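PDB 4MG4: phosphonomutase from Burkholderia cenocepacia J2315, which belongs to a phosphomutase family of TIM-barrel enzymes, whose chain forms a closed barrel of eight parallel strands surrounded by helices. Local coordinates for residues R183-A188 and A212-V217; T161-K166 and L177-A182. All blocks are in the same frame, centred on the assembly; numbering follows the deposited sequence.

Contact 1: R183-A188 and A212-V217; sequences RARAYA and ASPLPV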
loop_
_atom_site.group_PDB
_atom_site.type_symbol
_atom_site.label_atom_id
_atom_site.label_comp_id
_atom_site.label_asym_id
_atom_site.label_seq_id
_atom_site.Cartn_x
_atom_site.Cartn_y
_atom_site.Cartn_z
ATOM N N ARG A 183 -26.475 -0.477 -24.646
ATOM C CA ARG A 183 -25.033 -0.759 -24.531
ATOM C C ARG A 183 -24.783 -2.183 -24.081
ATOM O O ARG A 183 -23.925 -2.876 -24.658
ATOM C CB ARG A 183 -24.345 0.259 -23.644
ATOM C CG ARG A 183 -24.141 1.556 -24.353
ATOM C CD ARG A 183 -23.514 2.620 -23.458
ATOM N NE ARG A 183 -23.430 3.899 -24.185
ATOM C CZ ARG A 183 -22.422 4.291 -24.965
ATOM N NH1 ARG A 183 -21.349 3.569 -25.149
ATOM N NH2 ARG A 183 -22.492 5.492 -25.562
ATOM N N ALA A 184 -25.544 -2.640 -23.088
ATOM C CA ALA A 184 -25.383 -3.999 -22.573
ATOM C C ALA A 184 -25.590 -5.052 -23.660
ATOM O O ALA A 184 -24.811 -6.012 -23.770
ATOM C CB ALA A 184 -26.338 -4.229 -21.431
ATOM N N ARG A 185 -26.596 -4.853 -24.497
ATOM C CA ARG A 185 -26.816 -5.790 -25.604
ATOM C C ARG A 185 -25.660 -5.797 -26.610
ATOM O O ARG A 185 -25.239 -6.873 -27.084
ATOM C CB ARG A 185 -28.160 -5.521 -26.288
ATOM C CG ARG A 185 -29.380 -5.843 -25.444
ATOM C CD ARG A 185 -30.681 -5.750 -26.229
ATOM N NE ARG A 185 -30.977 -4.415 -26.689
ATOM C CZ ARG A 185 -31.609 -3.469 -26.000
ATOM N NH1 ARG A 185 -32.105 -3.704 -24.797
ATOM N NH2 ARG A 185 -31.803 -2.281 -26.559
ATOM N N ALA A 186 -25.155 -4.634 -26.946
ATOM C CA ALA A 186 -24.023 -4.542 -27.870
ATOM C C ALA A 186 -22.777 -5.182 -27.251
ATOM O O ALA A 186 -22.031 -5.882 -27.919
ATOM C CB ALA A 186 -23.739 -3.090 -28.244
ATOM N N TYR A 187 -22.549 -4.885 -25.973
ATOM C CA TYR A 187 -21.378 -5.423 -25.295
ATOM C C TYR A 187 -21.437 -6.940 -25.109
ATOM O O TYR A 187 -20.431 -7.621 -25.317
ATOM C CB TYR A 187 -21.159 -4.722 -23.930
ATOM C CG TYR A 187 -20.961 -3.237 -24.015
ATOM C CD1 TYR A 187 -20.797 -2.566 -25.206
ATOM C CD2 TYR A 187 -20.916 -2.469 -22.854
ATOM C CE1 TYR A 187 -20.658 -1.167 -25.250
ATOM C CE2 TYR A 187 -20.774 -1.110 -22.884
ATOM C CZ TYR A 187 -20.625 -0.429 -24.089
ATOM O OH TYR A 187 -20.506 0.957 -24.106
ATOM N N ALA A 188 -22.606 -7.477 -24.780
ATOM C CA ALA A 188 -22.796 -8.914 -24.756
ATOM C C ALA A 188 -22.530 -9.572 -26.120
ATOM O O ALA A 188 -21.849 -10.558 -26.203
ATOM C CB ALA A 188 -24.193 -9.229 -24.316
ATOM N N ALA A 212 -33.926 -7.235 -17.498
ATOM C CA ALA A 212 -33.689 -7.104 -18.933
ATOM C C ALA A 212 -32.267 -7.360 -19.389
ATOM O O ALA A 212 -32.052 -7.560 -20.591
ATOM C CB ALA A 212 -34.132 -5.718 -19.413
ATOM N N SER A 213 -31.296 -7.364 -18.482
ATOM C CA SER A 213 -29.889 -7.445 -18.911
ATOM C C SER A 213 -29.566 -8.744 -19.490
ATOM O O SER A 213 -29.928 -9.814 -18.914
ATOM C CB SER A 213 -28.939 -7.216 -17.722
ATOM O OG SER A 213 -27.599 -7.362 -18.122
ATOM N N PRO A 214 -28.795 -8.738 -20.611
ATOM C CA PRO A 214 -28.350 -9.975 -21.174
ATOM C C PRO A 214 -27.203 -10.624 -20.387
ATOM O O PRO A 214 -26.836 -11.740 -20.681
ATOM C CB PRO A 214 -27.845 -9.558 -22.571
ATOM C CG PRO A 214 -27.446 -8.134 -22.412
ATOM C CD PRO A 214 -28.396 -7.559 -21.416
ATOM N N LEU A 215 -26.669 -9.917 -19.382
ATOM C CA LEU A 215 -25.497 -10.363 -18.658
ATOM C C LEU A 215 -25.698 -10.218 -17.153
ATOM O O LEU A 215 -26.414 -9.309 -16.727
ATOM C CB LEU A 215 -24.330 -9.472 -19.043
ATOM C CG LEU A 215 -23.890 -9.569 -20.493
ATOM C CD1 LEU A 215 -22.833 -8.515 -20.736
ATOM C CD2 LEU A 215 -23.391 -10.977 -20.874
ATOM N N PRO A 216 -24.972 -11.004 -16.351
ATOM C CA PRO A 216 -24.988 -10.782 -14.896
ATOM C C PRO A 216 -24.626 -9.373 -14.507
ATOM O O PRO A 216 -23.641 -8.825 -15.036
ATOM C CB PRO A 216 -23.938 -11.715 -14.329
ATOM C CG PRO A 216 -23.327 -12.375 -15.501
ATOM C CD PRO A 216 -24.125 -12.148 -16.723
ATOM N N VAL A 217 -25.424 -8.795 -13.632
ATOM C CA VAL A 217 -25.281 -7.381 -13.302
ATOM C C VAL A 217 -24.457 -7.148 -12.058
ATOM O O VAL A 217 -24.679 -7.745 -10.979
ATOM C CB VAL A 217 -26.662 -6.738 -13.135
ATOM C CG1 VAL A 217 -26.613 -5.305 -12.670
ATOM C CG2 VAL A 217 -27.430 -6.789 -14.456
HETATM O O HOH W 1 -32.265 -6.235 -23.169
#

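Contact 2: T161-K166 and L177-A182; sequences TDVFFK and LDATLA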
loop_
_atom_site.group_PDB
_atom_site.type_symbol
_atom_site.label_atom_id
_atom_site.label_comp_id
_atom_site.label_asym_id
_atom_site.label_seq_id
_atom_site.Cartn_x
_atom_site.Cartn_y
_atom_site.Cartn_z
ATOM N N THR A 161 -20.100 0.251 -17.992
ATOM C CA THR A 161 -20.687 1.371 -18.732
ATOM C C THR A 161 -20.864 2.547 -17.800
ATOM O O THR A 161 -21.299 2.372 -16.652
ATOM C CB THR A 161 -22.010 1.046 -19.464
ATOM O OG1 THR A 161 -22.391 2.192 -20.217
ATOM C CG2 THR A 161 -23.138 0.638 -18.557
ATOM N N ASP A 162 -20.470 3.725 -18.274
ATOM C CA ASP A 162 -20.572 4.929 -17.461
ATOM C C ASP A 162 -21.829 5.756 -17.668
ATOM O O ASP A 162 -21.872 6.899 -17.212
ATOM C CB ASP A 162 -19.317 5.744 -17.649
ATOM C CG ASP A 162 -18.127 5.173 -16.908
ATOM O OD1 ASP A 162 -18.268 4.373 -15.963
ATOM O OD2 ASP A 162 -17.000 5.554 -17.263
ATOM N N VAL A 163 -22.863 5.205 -18.298
ATOM C CA VAL A 163 -24.101 5.961 -18.565
ATOM C C VAL A 163 -24.610 6.627 -17.310
ATOM O O VAL A 163 -24.962 7.829 -17.338
ATOM C CB VAL A 163 -25.201 5.073 -19.188
ATOM C CG1 VAL A 163 -26.558 5.802 -19.274
ATOM C CG2 VAL A 163 -24.773 4.653 -20.571
ATOM N N PHE A 164 -24.733 5.863 -16.227
ATOM C CA PHE A 164 -25.312 6.423 -14.991
ATOM C C PHE A 164 -24.253 7.171 -14.213
ATOM O O PHE A 164 -24.549 8.165 -13.558
ATOM C CB PHE A 164 -25.966 5.319 -14.121
ATOM C CG PHE A 164 -27.345 4.933 -14.559
ATOM C CD1 PHE A 164 -28.446 5.667 -14.203
ATOM C CD2 PHE A 164 -27.539 3.857 -15.323
ATOM C CE1 PHE A 164 -29.710 5.285 -14.629
ATOM C CE2 PHE A 164 -28.807 3.423 -15.720
ATOM C CZ PHE A 164 -29.895 4.168 -15.377
ATOM N N PHE A 165 -23.015 6.706 -14.294
ATOM C CA PHE A 165 -21.907 7.170 -13.488
ATOM C C PHE A 165 -21.632 8.656 -13.795
ATOM O O PHE A 165 -21.359 9.451 -12.874
ATOM C CB PHE A 165 -20.643 6.341 -13.812
ATOM C CG PHE A 165 -19.445 6.734 -12.970
ATOM C CD1 PHE A 165 -19.455 6.420 -11.628
ATOM C CD2 PHE A 165 -18.360 7.389 -13.525
ATOM C CE1 PHE A 165 -18.395 6.787 -10.824
ATOM C CE2 PHE A 165 -17.288 7.768 -12.716
ATOM C CZ PHE A 165 -17.320 7.451 -11.375
ATOM N N LYS A 166 -21.802 9.033 -15.063
ATOM C CA LYS A 166 -21.501 10.396 -15.536
ATOM C C LYS A 166 -22.722 11.332 -15.403
ATOM O O LYS A 166 -22.584 12.553 -15.605
ATOM C CB LYS A 166 -21.034 10.319 -16.980
ATOM C CG LYS A 166 -20.258 11.490 -17.543
ATOM C CD LYS A 166 -19.818 11.135 -18.963
ATOM C CE LYS A 166 -21.007 10.957 -19.898
ATOM N NZ LYS A 166 -21.716 12.245 -20.117
ATOM N N LEU A 177 -31.770 4.206 -18.390
ATOM C CA LEU A 177 -31.789 2.744 -18.271
ATOM C C LEU A 177 -31.842 2.116 -19.680
ATOM O O LEU A 177 -31.162 1.147 -19.992
ATOM C CB LEU A 177 -33.008 2.283 -17.442
ATOM C CG LEU A 177 -33.315 0.778 -17.543
ATOM C CD1 LEU A 177 -32.205 0.042 -16.861
ATOM C CD2 LEU A 177 -34.676 0.479 -16.892
ATOM N N ASP A 178 -32.653 2.695 -20.572
ATOM C CA ASP A 178 -32.742 2.157 -21.908
ATOM C C ASP A 178 -31.411 2.276 -22.644
ATOM O O ASP A 178 -31.036 1.354 -23.390
ATOM C CB ASP A 178 -33.864 2.849 -22.695
ATOM C CG ASP A 178 -35.230 2.455 -22.193
ATOM O OD1 ASP A 178 -35.385 1.398 -21.540
ATOM O OD2 ASP A 178 -36.181 3.237 -22.500
ATOM N N ALA A 179 -30.703 3.382 -22.449
ATOM C CA ALA A 179 -29.388 3.562 -23.083
ATOM C C ALA A 179 -28.396 2.546 -22.534
ATOM O O ALA A 179 -27.542 2.030 -23.265
ATOM C CB ALA A 179 -28.859 4.945 -22.840
ATOM N N THR A 180 -28.490 2.326 -21.224
ATOM C CA THR A 180 -27.650 1.337 -20.546
ATOM C C THR A 180 -27.902 -0.067 -21.124
ATOM O O THR A 180 -26.929 -0.791 -21.456
ATOM C CB THR A 180 -27.851 1.391 -19.024
ATOM O OG1 THR A 180 -27.455 2.687 -18.592
ATOM C CG2 THR A 180 -27.040 0.299 -18.311
ATOM N N LEU A 181 -29.157 -0.450 -21.262
ATOM C CA LEU A 181 -29.520 -1.748 -21.832
ATOM C C LEU A 181 -29.098 -1.891 -23.321
ATOM O O LEU A 181 -28.656 -2.958 -23.713
ATOM C CB LEU A 181 -31.028 -2.029 -21.653
ATOM C CG LEU A 181 -31.407 -2.406 -20.214
ATOM C CD1 LEU A 181 -32.907 -2.251 -20.081
ATOM C CD2 LEU A 181 -30.960 -3.794 -19.803
ATOM N N ALA A 182 -29.192 -0.836 -24.112
ATOM C CA ALA A 182 -28.726 -0.899 -25.505
ATOM C C ALA A 182 -27.213 -1.153 -25.542
ATOM O O ALA A 182 -26.725 -1.931 -26.349
ATOM C CB ALA A 182 -29.070 0.362 -26.266
#

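Contact 1: R183-A188 and A212-V217
L215 turns its CG anti to its own carbonyl carbon (chi1 -65°), with CD1 anti to CA (chi2 174°), which sets the branched end over A188. There A188 CB lies 3.9 Å from L215 CG, and both methyls of the leucine are about as near. The setting is a TIM barrel, where segment 212-217 is the alpha-to-beta turn that leads from helix 203-212 into strand 217-220 and packs against helix 174-190.

P214 does the other half of the work. Its ring lies along one turn of the helix, with CD 3.9 Å from A184 CB and CG 3.9 Å from A188 CB. A184 and A188, four residues apart, face the loop together, and their small methyls let the proline ring come close to the helix backbone. P214 CG stands 3.6 Å from A184 O, an oxygen already engaged by the amide of A188. A proline suits this place just past the helix end: it has no N-H needing a partner, and its stiff ring gives a compact apolar surface.

At the exposed border R185 lays its CG beside P214 CG and carries its charged end on towards the C-terminal end of helix 203-212. Its NH1 donates to a water 3.0 Å away, in the guanidinium plane, and that water in turn donates to A212 O, so the polar link between the segments is indirect. The turn also braces itself: S213, the first residue to leave the helix, has its hydroxyl one bond beyond CB and reaches over P214 to the carbonyl two residues on. Its OG donates to L215 O at 2.7 Å, approaching in the carbonyl plane on a lone pair, with a C=O...OG angle of 128°.

Contact 2: T161-K166 and L177-A182
The ring of F164 meets helix 174-190 obliquely, with L177 N 3.5 Å from F164 CZ and T180 OG1 3.3 Å from F164 CE2. H172 meets the same ring edge-to-face, while L200 and L205 add apolar surface around it. The ring gets there because CG is anti to the carbonyl carbon (chi1 -81°), which swings its far end to the helix although the CB bond does not aim at it.

Segment 161-166 is the loop that leaves strand 156-160 in this TIM barrel, and T180 is the helical residue that T161, V163 and F164 all touch. V163 CG1 lies 3.3 Å from T180 OG1, and the same methyl is 4.3 Å from A179 CB. T161 turns a methyl to T180, CG2 to CG2 at 3.9 Å, while its OG1 is hydrogen-bonded to D123 OD2.

T180 OG1, the atom that V163 and F164 touch, is hydrogen-bonded back to L176 O, one turn earlier in the helix. That bond lets a buried oxygen sit against carbon, and CG2 adds the methyl contact with T161. Threonine therefore fits a largely apolar niche, held by van der Waals contact and probably by the exclusion of water.

Helix 174-190 serves both contacts, whose centres are 11 Å apart. Contact 2 meets its earlier turns with the loop that follows strand 156-160, on the side of the barrel where TIM-barrel enzymes carry their active sites; contact 1 meets its later turns with a turn entering strand 217-220 from the other end. The segments also touch directly: R183 CD packs 3.5 Å from T161 OG1 and 3.7 Å from V163 CG2, while R183 NH1 donates to Y187 OH, and L181 CD2 lies 3.7 Å from A212 CB. D123 OD2 is hydrogen-bonded both to T161 OG1 of contact 2 and to Y187 OH on the helix turn that also carries A184 and A188.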